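Local coordinates for protein ribose-5-phosphate isomerase RpiB (Thermotoga maritima, PDB 1O1X) that probably interconverts ribose 5-phosphate and ribulose 5-phosphate, at residues K31-G36 against L127-V132; Y57-V62 against N88-I93; N114-P119 against D133-T138. One frame throughout, in Å; residues are numbered along the deposited sequence.

Interaction 1 of 3, residues K31-G36 against L127-V132; sequences KNYLLG and LAFWIV
The rings of Tyr-33 and Phe-129 lie flat on each other in an offset stack, their planes only 1° apart and their centroids separated by 4.2 Å. The offset runs so that each ring also covers the other's CB. Phe-129 CB sits 3.8 Å from the centroid of the Tyr-33 ring, and Tyr-33 CB sits 3.9 Å from the centroid of the Phe-129 ring, each over the face in a CH-pi contact. At the far rim of the tyrosine, OH leaves the stack and hydrogen-bonds the carboxylate of Asp-133, one turn further along the partner helix, which should fix where the ring ends. The two residues reach this pairing by different torsions: Tyr-33 holds CG anti to its backbone N (chi1 175°), whereas Phe-129 holds CG anti to its carbonyl carbon (chi1 -59°).

Deeper in, a smaller apolar contact continues the interface, with Leu-34 CD2 against Val-132 CG1 at 3.8 Å. From there Leu-34 goes on to pack on Val-41 of strand 40-43, and Val-132 on Leu-116 of strand 115-117. Trp-130 leaves the helix on the side away from 31-36, and its ring makes a cation-pi contact with Arg-105 of the second subunit. This is helix-to-helix packing on one face of a parallel sheet, characteristic of the Rossmann-like three-layer alpha/beta/alpha fold.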
loop_
_atom_site.group_PDB
_atom_site.type_symbol
_atom_site.label_atom_id
_atom_site.label_comp_id
_atom_site.label_asym_id
_atom_site.label_seq_id
_atom_site.Cartn_x
_atom_site.Cartn_y
_atom_site.Cartn_z
ATOM N N LYS A 31 17.478 12.134 -5.255
ATOM C CA LYS A 31 18.513 13.158 -5.231
ATOM C C LYS A 31 18.381 14.127 -6.379
ATOM O O LYS A 31 18.366 15.325 -6.155
ATOM C CB LYS A 31 19.879 12.537 -5.260
ATOM C CG LYS A 31 21.000 13.555 -5.331
ATOM C CD LYS A 31 22.335 12.902 -5.189
ATOM C CE LYS A 31 22.770 12.210 -6.421
ATOM N NZ LYS A 31 24.218 11.981 -6.190
ATOM N N ASN A 32 18.253 13.611 -7.594
ATOM C CA ASN A 32 18.139 14.469 -8.769
ATOM C C ASN A 32 16.864 15.287 -8.790
ATOM O O ASN A 32 16.853 16.401 -9.246
ATOM C CB ASN A 32 18.273 13.630 -10.013
ATOM C CG ASN A 32 19.675 13.062 -10.179
ATOM O OD1 ASN A 32 20.634 13.557 -9.590
ATOM N ND2 ASN A 32 19.788 11.987 -10.960
ATOM N N TYR A 33 15.795 14.739 -8.259
ATOM C CA TYR A 33 14.532 15.453 -8.119
ATOM C C TYR A 33 14.709 16.659 -7.214
ATOM O O TYR A 33 14.312 17.781 -7.566
ATOM C CB TYR A 33 13.438 14.517 -7.601
ATOM C CG TYR A 33 12.110 15.188 -7.306
ATOM C CD1 TYR A 33 11.299 15.637 -8.338
ATOM C CD2 TYR A 33 11.662 15.355 -5.991
ATOM C CE1 TYR A 33 10.074 16.242 -8.080
ATOM C CE2 TYR A 33 10.429 15.972 -5.715
ATOM C CZ TYR A 33 9.651 16.401 -6.773
ATOM O OH TYR A 33 8.446 16.998 -6.569
ATOM N N LEU A 34 15.360 16.443 -6.077
ATOM C CA LEU A 34 15.644 17.511 -5.136
ATOM C C LEU A 34 16.567 18.561 -5.724
ATOM O O LEU A 34 16.300 19.776 -5.599
ATOM C CB LEU A 34 16.222 16.938 -3.827
ATOM C CG LEU A 34 15.207 16.076 -3.077
ATOM C CD1 LEU A 34 15.902 15.334 -1.964
ATOM C CD2 LEU A 34 14.049 16.914 -2.522
ATOM N N LEU A 35 17.652 18.110 -6.350
ATOM C CA LEU A 35 18.601 19.019 -6.982
ATOM C C LEU A 35 17.917 19.907 -8.029
ATOM O O LEU A 35 18.222 21.087 -8.149
ATOM C CB LEU A 35 19.790 18.262 -7.591
ATOM C CG LEU A 35 20.752 17.584 -6.625
ATOM C CD1 LEU A 35 21.812 16.779 -7.379
ATOM C CD2 LEU A 35 21.461 18.594 -5.711
ATOM N N GLY A 36 16.987 19.337 -8.780
ATOM C CA GLY A 36 16.218 20.063 -9.785
ATOM C C GLY A 36 15.307 21.144 -9.212
ATOM O O GLY A 36 14.912 22.040 -9.892
ATOM N N LEU A 127 5.737 8.228 -7.008
ATOM C CA LEU A 127 5.170 8.145 -5.657
ATOM C C LEU A 127 6.152 8.609 -4.593
ATOM O O LEU A 127 5.768 9.322 -3.644
ATOM C CB LEU A 127 4.674 6.739 -5.356
ATOM C CG LEU A 127 4.080 6.472 -3.970
ATOM C CD1 LEU A 127 2.886 7.368 -3.760
ATOM C CD2 LEU A 127 3.660 5.008 -3.816
ATOM N N ALA A 128 7.403 8.166 -4.699
ATOM C CA ALA A 128 8.483 8.620 -3.799
ATOM C C ALA A 128 8.591 10.145 -3.792
ATOM O O ALA A 128 8.753 10.743 -2.757
ATOM C CB ALA A 128 9.823 8.020 -4.240
ATOM N N PHE A 129 8.533 10.769 -4.957
ATOM C CA PHE A 129 8.603 12.232 -5.054
ATOM C C PHE A 129 7.448 12.923 -4.298
ATOM O O PHE A 129 7.681 13.923 -3.599
ATOM C CB PHE A 129 8.609 12.733 -6.522
ATOM C CG PHE A 129 9.760 12.220 -7.385
ATOM C CD1 PHE A 129 10.933 11.661 -6.842
ATOM C CD2 PHE A 129 9.651 12.311 -8.772
ATOM C CE1 PHE A 129 11.930 11.185 -7.671
ATOM C CE2 PHE A 129 10.670 11.846 -9.610
ATOM C CZ PHE A 129 11.789 11.293 -9.072
ATOM N N TRP A 130 6.224 12.394 -4.423
ATOM C CA TRP A 130 5.099 12.915 -3.675
ATOM C C TRP A 130 5.286 12.757 -2.175
ATOM O O TRP A 130 4.900 13.656 -1.403
ATOM C CB TRP A 130 3.762 12.245 -4.022
ATOM C CG TRP A 130 3.372 12.296 -5.448
ATOM C CD1 TRP A 130 3.808 13.155 -6.406
ATOM C CD2 TRP A 130 2.445 11.404 -6.089
ATOM N NE1 TRP A 130 3.246 12.809 -7.617
ATOM C CE2 TRP A 130 2.418 11.732 -7.446
ATOM C CE3 TRP A 130 1.695 10.318 -5.649
ATOM C CZ2 TRP A 130 1.635 11.031 -8.375
ATOM C CZ3 TRP A 130 0.898 9.634 -6.556
ATOM C CH2 TRP A 130 0.887 9.985 -7.904
ATOM N N ILE A 131 5.849 11.626 -1.756
ATOM C CA ILE A 131 6.106 11.379 -0.333
ATOM C C ILE A 131 7.132 12.384 0.180
ATOM O O ILE A 131 6.942 12.993 1.252
ATOM C CB ILE A 131 6.553 9.908 -0.074
ATOM C CG1 ILE A 131 5.420 8.922 -0.420
ATOM C CG2 ILE A 131 6.999 9.681 1.362
ATOM C CD1 ILE A 131 5.887 7.481 -0.522
ATOM N N VAL A 132 8.190 12.584 -0.587
ATOM C CA VAL A 132 9.250 13.541 -0.246
ATOM C C VAL A 132 8.691 14.966 -0.130
ATOM O O VAL A 132 8.991 15.661 0.836
ATOM C CB VAL A 132 10.408 13.488 -1.276
ATOM C CG1 VAL A 132 11.356 14.691 -1.124
ATOM C CG2 VAL A 132 11.185 12.186 -1.166
#

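Interaction 2 of 3, residues Y57-V62 against N88-I93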
loop_
_atom_site.group_PDB
_atom_site.type_symbol
_atom_site.label_atom_id
_atom_site.label_comp_id
_atom_site.label_asym_id
_atom_site.label_seq_id
_atom_site.Cartn_x
_atom_site.Cartn_y
_atom_site.Cartn_z
ATOM N N TYR A 57 25.369 3.267 6.265
ATOM C CA TYR A 57 24.805 4.458 5.614
ATOM C C TYR A 57 23.792 5.229 6.482
ATOM O O TYR A 57 23.765 6.475 6.453
ATOM C CB TYR A 57 24.297 4.089 4.202
ATOM C CG TYR A 57 25.475 3.726 3.345
ATOM C CD1 TYR A 57 26.229 4.710 2.751
ATOM C CD2 TYR A 57 25.921 2.404 3.259
ATOM C CE1 TYR A 57 27.382 4.387 2.007
ATOM C CE2 TYR A 57 27.067 2.074 2.548
ATOM C CZ TYR A 57 27.773 3.069 1.899
ATOM O OH TYR A 57 28.918 2.761 1.199
ATOM N N ALA A 58 23.008 4.503 7.275
ATOM C CA ALA A 58 22.159 5.075 8.315
ATOM C C ALA A 58 22.985 5.984 9.232
ATOM O O ALA A 58 22.569 7.112 9.518
ATOM C CB ALA A 58 21.474 3.966 9.136
ATOM N N LYS A 59 24.181 5.522 9.627
ATOM C CA LYS A 59 25.010 6.240 10.595
ATOM C C LYS A 59 25.497 7.565 10.028
ATOM O O LYS A 59 25.595 8.556 10.762
ATOM C CB LYS A 59 26.252 5.433 11.000
ATOM C CG LYS A 59 25.972 4.237 11.867
ATOM C CD LYS A 59 27.250 3.426 12.070
ATOM C CE LYS A 59 27.035 2.409 13.191
ATOM N NZ LYS A 59 26.259 1.170 12.825
ATOM N N LYS A 60 25.814 7.589 8.749
ATOM C CA LYS A 60 26.303 8.825 8.117
ATOM C C LYS A 60 25.213 9.932 8.098
ATOM O O LYS A 60 25.491 11.096 8.346
ATOM C CB LYS A 60 26.791 8.560 6.690
ATOM C CG LYS A 60 27.911 7.525 6.568
ATOM C CD LYS A 60 28.263 7.224 5.132
ATOM C CE LYS A 60 29.429 6.190 4.989
ATOM N NZ LYS A 60 30.583 6.582 5.848
ATOM N N VAL A 61 23.997 9.565 7.754
ATOM C CA VAL A 61 22.869 10.511 7.752
ATOM C C VAL A 61 22.500 10.924 9.192
ATOM O O VAL A 61 22.287 12.107 9.483
ATOM C CB VAL A 61 21.643 9.968 6.986
ATOM C CG1 VAL A 61 20.397 10.838 7.204
ATOM C CG2 VAL A 61 21.932 9.877 5.497
ATOM N N VAL A 62 22.472 9.955 10.085
ATOM C CA VAL A 62 22.252 10.209 11.497
ATOM C C VAL A 62 23.231 11.218 12.037
ATOM O O VAL A 62 22.832 12.160 12.741
ATOM C CB VAL A 62 22.293 8.930 12.304
ATOM C CG1 VAL A 62 22.448 9.214 13.783
ATOM C CG2 VAL A 62 21.004 8.076 12.009
ATOM N N ASN A 88 16.823 4.458 14.009
ATOM C CA ASN A 88 16.093 4.736 15.238
ATOM C C ASN A 88 16.786 4.217 16.513
ATOM O O ASN A 88 16.281 4.349 17.622
ATOM C CB ASN A 88 14.678 4.224 15.084
ATOM C CG ASN A 88 13.823 5.154 14.220
ATOM O OD1 ASN A 88 13.859 6.395 14.407
ATOM N ND2 ASN A 88 13.053 4.574 13.309
ATOM N N ARG A 89 17.980 3.653 16.356
ATOM C CA ARG A 89 18.859 3.323 17.481
ATOM C C ARG A 89 19.343 4.561 18.228
ATOM O O ARG A 89 19.764 4.462 19.373
ATOM C CB ARG A 89 20.063 2.527 16.991
ATOM C CG ARG A 89 19.766 1.068 16.739
ATOM C CD ARG A 89 19.539 0.285 18.028
ATOM N NE ARG A 89 19.533 -1.144 17.763
ATOM C CZ ARG A 89 18.473 -1.849 17.340
ATOM N NH1 ARG A 89 17.296 -1.281 17.123
ATOM N NH2 ARG A 89 18.613 -3.148 17.124
ATOM N N TYR A 90 19.281 5.718 17.571
ATOM C CA TYR A 90 19.898 6.935 18.090
ATOM C C TYR A 90 18.885 7.878 18.705
ATOM O O TYR A 90 17.906 8.278 18.051
ATOM C CB TYR A 90 20.663 7.624 16.968
ATOM C CG TYR A 90 21.776 6.749 16.467
ATOM C CD1 TYR A 90 23.008 6.740 17.108
ATOM C CD2 TYR A 90 21.582 5.904 15.384
ATOM C CE1 TYR A 90 23.997 5.897 16.689
ATOM C CE2 TYR A 90 22.565 5.076 14.945
ATOM C CZ TYR A 90 23.765 5.067 15.608
ATOM O OH TYR A 90 24.763 4.280 15.161
ATOM N N ARG A 91 19.118 8.261 19.950
ATOM C CA ARG A 91 18.276 9.273 20.574
ATOM C C ARG A 91 18.323 10.581 19.757
ATOM O O ARG A 91 19.363 10.985 19.213
ATOM C CB ARG A 91 18.685 9.501 22.046
ATOM C CG ARG A 91 18.303 8.298 22.986
ATOM C CD ARG A 91 18.821 8.450 24.432
ATOM N NE ARG A 91 18.150 9.517 25.178
ATOM C CZ ARG A 91 18.615 10.770 25.320
ATOM N NH1 ARG A 91 19.768 11.155 24.766
ATOM N NH2 ARG A 91 17.912 11.654 26.010
ATOM N N GLY A 92 17.168 11.196 19.601
ATOM C CA GLY A 92 17.040 12.386 18.793
ATOM C C GLY A 92 16.658 12.132 17.362
ATOM O O GLY A 92 16.386 13.089 16.648
ATOM N N ILE A 93 16.703 10.875 16.913
ATOM C CA ILE A 93 16.356 10.530 15.546
ATOM C C ILE A 93 14.975 9.944 15.518
ATOM O O ILE A 93 14.649 9.057 16.308
ATOM C CB ILE A 93 17.381 9.503 14.948
ATOM C CG1 ILE A 93 18.787 10.109 14.925
ATOM C CG2 ILE A 93 16.908 8.982 13.568
ATOM C CD1 ILE A 93 18.966 11.350 14.010
#
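Tyr-90 carries CG anti to its carbonyl carbon (chi1 -63°), which lays its ring against helix 54-66, while Val-62 places CG1 anti to its backbone N (chi1 164°), the branch that meets the ring. CG1 rides over one face, displaced toward the rim on the CB side, 3.7 Å from Tyr-90 CG, in a CH-pi contact. The same methyl also meets Ile-93 CG1 at 3.9 Å, so one valine branch is shared between both ends of the turn. Lys-59 crosses the phenol end at about a right angle: its CG and CE each lie 3.5 Å from Tyr-90 OH, a van der Waals contact; the polar partner of the hydroxyl is Val-155 of the fourth subunit. Replacing Tyr-90 by an alanine would probably open a gap over Val-62 CG1 and cost Val-155 of that subunit this polar partner. Residues Tyr-90 to Ile-93 form a type II turn, closed by Ile-93 N on Tyr-90 O at 3.1 Å, with Gly-92 at the positive phi this turn needs. The turn lies in the loop between helix 81-87 and strand 95-97; Val-62 also packs on Ala-87 of that helix, while Val-61, one residue back, packs on strands 14-18 and 72-75.

Interaction 3 of 3, residues N114-P119 against D133-T138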
loop_
_atom_site.group_PDB
_atom_site.type_symbol
_atom_site.label_atom_id
_atom_site.label_comp_id
_atom_site.label_asym_id
_atom_site.label_seq_id
_atom_site.Cartn_x
_atom_site.Cartn_y
_atom_site.Cartn_z
ATOM N N ASN A 114 12.425 13.435 11.540
ATOM C CA ASN A 114 13.545 14.153 10.937
ATOM C C ASN A 114 14.290 13.336 9.885
ATOM O O ASN A 114 15.125 13.856 9.182
ATOM C CB ASN A 114 14.457 14.768 12.008
ATOM C CG ASN A 114 14.948 13.772 13.050
ATOM O OD1 ASN A 114 14.924 12.569 12.838
ATOM N ND2 ASN A 114 15.474 14.299 14.155
ATOM N N ILE A 115 13.912 12.075 9.738
ATOM C CA ILE A 115 14.388 11.229 8.652
ATOM C C ILE A 115 13.229 10.507 8.008
ATOM O O ILE A 115 12.405 9.897 8.684
ATOM C CB ILE A 115 15.477 10.188 9.103
ATOM C CG1 ILE A 115 16.729 10.889 9.639
ATOM C CG2 ILE A 115 15.843 9.278 7.951
ATOM C CD1 ILE A 115 17.868 9.956 9.974
ATOM N N LEU A 116 13.174 10.612 6.691
ATOM C CA LEU A 116 12.223 9.899 5.858
ATOM C C LEU A 116 12.903 8.622 5.349
ATOM O O LEU A 116 13.978 8.675 4.793
ATOM C CB LEU A 116 11.778 10.758 4.675
ATOM C CG LEU A 116 11.028 10.061 3.529
ATOM C CD1 LEU A 116 9.727 9.534 4.069
ATOM C CD2 LEU A 116 10.802 11.005 2.378
ATOM N N VAL A 117 12.252 7.491 5.529
ATOM C CA VAL A 117 12.771 6.252 5.011
ATOM C C VAL A 117 11.850 5.768 3.891
ATOM O O VAL A 117 10.614 5.682 4.065
ATOM C CB VAL A 117 12.888 5.163 6.142
ATOM C CG1 VAL A 117 13.371 3.836 5.568
ATOM C CG2 VAL A 117 13.774 5.643 7.289
ATOM N N LEU A 118 12.461 5.392 2.783
ATOM C CA LEU A 118 11.761 4.930 1.613
ATOM C C LEU A 118 12.224 3.544 1.188
ATOM O O LEU A 118 13.396 3.232 1.246
ATOM C CB LEU A 118 12.003 5.877 0.431
ATOM C CG LEU A 118 11.574 7.317 0.596
ATOM C CD1 LEU A 118 12.143 8.179 -0.524
ATOM C CD2 LEU A 118 10.068 7.402 0.627
ATOM N N PRO A 119 11.287 2.727 0.734
ATOM C CA PRO A 119 11.604 1.414 0.186
ATOM C C PRO A 119 11.937 1.416 -1.318
ATOM O O PRO A 119 11.031 1.423 -2.190
ATOM C CB PRO A 119 10.338 0.647 0.418
ATOM C CG PRO A 119 9.286 1.639 0.301
ATOM C CD PRO A 119 9.846 2.967 0.760
ATOM N N ASP A 133 7.880 15.397 -1.103
ATOM C CA ASP A 133 7.292 16.735 -1.108
ATOM C C ASP A 133 6.419 16.945 0.144
ATOM O O ASP A 133 6.471 17.997 0.781
ATOM C CB ASP A 133 6.376 16.945 -2.304
ATOM C CG ASP A 133 7.116 17.126 -3.628
ATOM O OD1 ASP A 133 8.349 17.287 -3.667
ATOM O OD2 ASP A 133 6.451 17.125 -4.685
ATOM N N THR A 134 5.636 15.938 0.493
ATOM C CA THR A 134 4.797 15.995 1.698
ATOM C C THR A 134 5.636 16.086 2.988
ATOM O O THR A 134 5.371 16.907 3.881
ATOM C CB THR A 134 3.917 14.751 1.736
ATOM O OG1 THR A 134 3.094 14.747 0.568
ATOM C CG2 THR A 134 2.963 14.780 2.917
ATOM N N PHE A 135 6.673 15.241 3.060
ATOM C CA PHE A 135 7.575 15.216 4.190
ATOM C C PHE A 135 8.236 16.582 4.417
ATOM O O PHE A 135 8.313 17.054 5.538
ATOM C CB PHE A 135 8.656 14.139 3.990
ATOM C CG PHE A 135 9.387 13.772 5.248
ATOM C CD1 PHE A 135 8.839 12.843 6.140
ATOM C CD2 PHE A 135 10.631 14.315 5.537
ATOM C CE1 PHE A 135 9.542 12.456 7.281
ATOM C CE2 PHE A 135 11.313 13.938 6.709
ATOM C CZ PHE A 135 10.770 13.025 7.559
ATOM N N LEU A 136 8.703 17.208 3.340
ATOM C CA LEU A 136 9.438 18.445 3.449
ATOM C C LEU A 136 8.541 19.650 3.623
ATOM O O LEU A 136 9.012 20.734 3.966
ATOM C CB LEU A 136 10.328 18.634 2.213
ATOM C CG LEU A 136 11.445 17.620 2.040
ATOM C CD1 LEU A 136 12.361 18.018 0.848
ATOM C CD2 LEU A 136 12.231 17.483 3.269
ATOM N N SER A 137 7.250 19.517 3.392
ATOM C CA SER A 137 6.413 20.682 3.448
ATOM C C SER A 137 5.410 20.647 4.583
ATOM O O SER A 137 4.595 21.545 4.703
ATOM C CB SER A 137 5.761 20.903 2.068
ATOM O OG SER A 137 4.885 19.849 1.830
ATOM N N THR A 138 5.459 19.645 5.459
ATOM C CA THR A 138 4.500 19.524 6.558
ATOM C C THR A 138 5.138 19.932 7.891
ATOM O O THR A 138 6.171 19.373 8.296
ATOM C CB THR A 138 4.023 18.070 6.674
ATOM O OG1 THR A 138 3.386 17.672 5.454
ATOM C CG2 THR A 138 2.945 17.890 7.782
#
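Leu-116 CB stands almost exactly over the centre of the Phe-135 ring, 3.6 Å from its centroid and 2° off the normal, a CH-pi contact made squarely over the face. The two side chains run antiparallel as they pass, and the leucine's branches lie back along the phenylalanine: CD1 comes 4.0 Å from Phe-135 CD1, and CD2 reaches Phe-135 CB. The ring's tip goes the other way, under the backbone of the strand. Phe-135 CZ lies 3.5 Å from Leu-116 N, and it is equally near the carbonyl carbon of Ile-115, while the carbonyl carbon of Asn-114 lies at the ring's edge. With CG anti to the backbone N (chi1 -164°), Phe-135 sends its ring from helix 125-137 straight to strand 115-117.

This is the buried seam between helix and sheet in a Rossmann-like fold: the strand leads through a loop into the helix that then folds back over it. The seam is walled by Phe-72, whose ring meets that of Phe-135 at about 70°, and by Arg-108 of helix 101-109. On the strand side, Asn-114 OD1 takes the backbone N-H of Arg-94.

Around Phe-135, hydroxyls of the same segment fold back on backbone carbonyls. Ser-137 OG donates to Asp-133 O at 2.7 Å, and Thr-138 OG1 donates to Thr-134 O at 2.6 Å. Thr-134 O also accepts Ser-137 N, the two donors approaching from opposite faces of the carbonyl plane.

In the fold
From the N terminus, the first contact segment lies on helix 24-36, whose partner comes only with helix 125-137, so interaction 1 closes the longest loop, 90 residues. Within that loop interaction 2 opens and closes, joining helix 54-66 to the turn before strand 95-97 on the other side of the chain's centre. Strand 115-117 then opens interaction 3, which closes after interaction 1 does, so these two cross; both use helix 125-137 and touch where Ile-131 and Val-132 pack on Leu-116. Interactions 2 and 3 follow in series and meet at the start of strand 115-117: Asn-114 ND2 bonds Gly-92 O, and Ile-115 packs on Val-61 and Ile-93. Both helical layers are tied to strand 115-117.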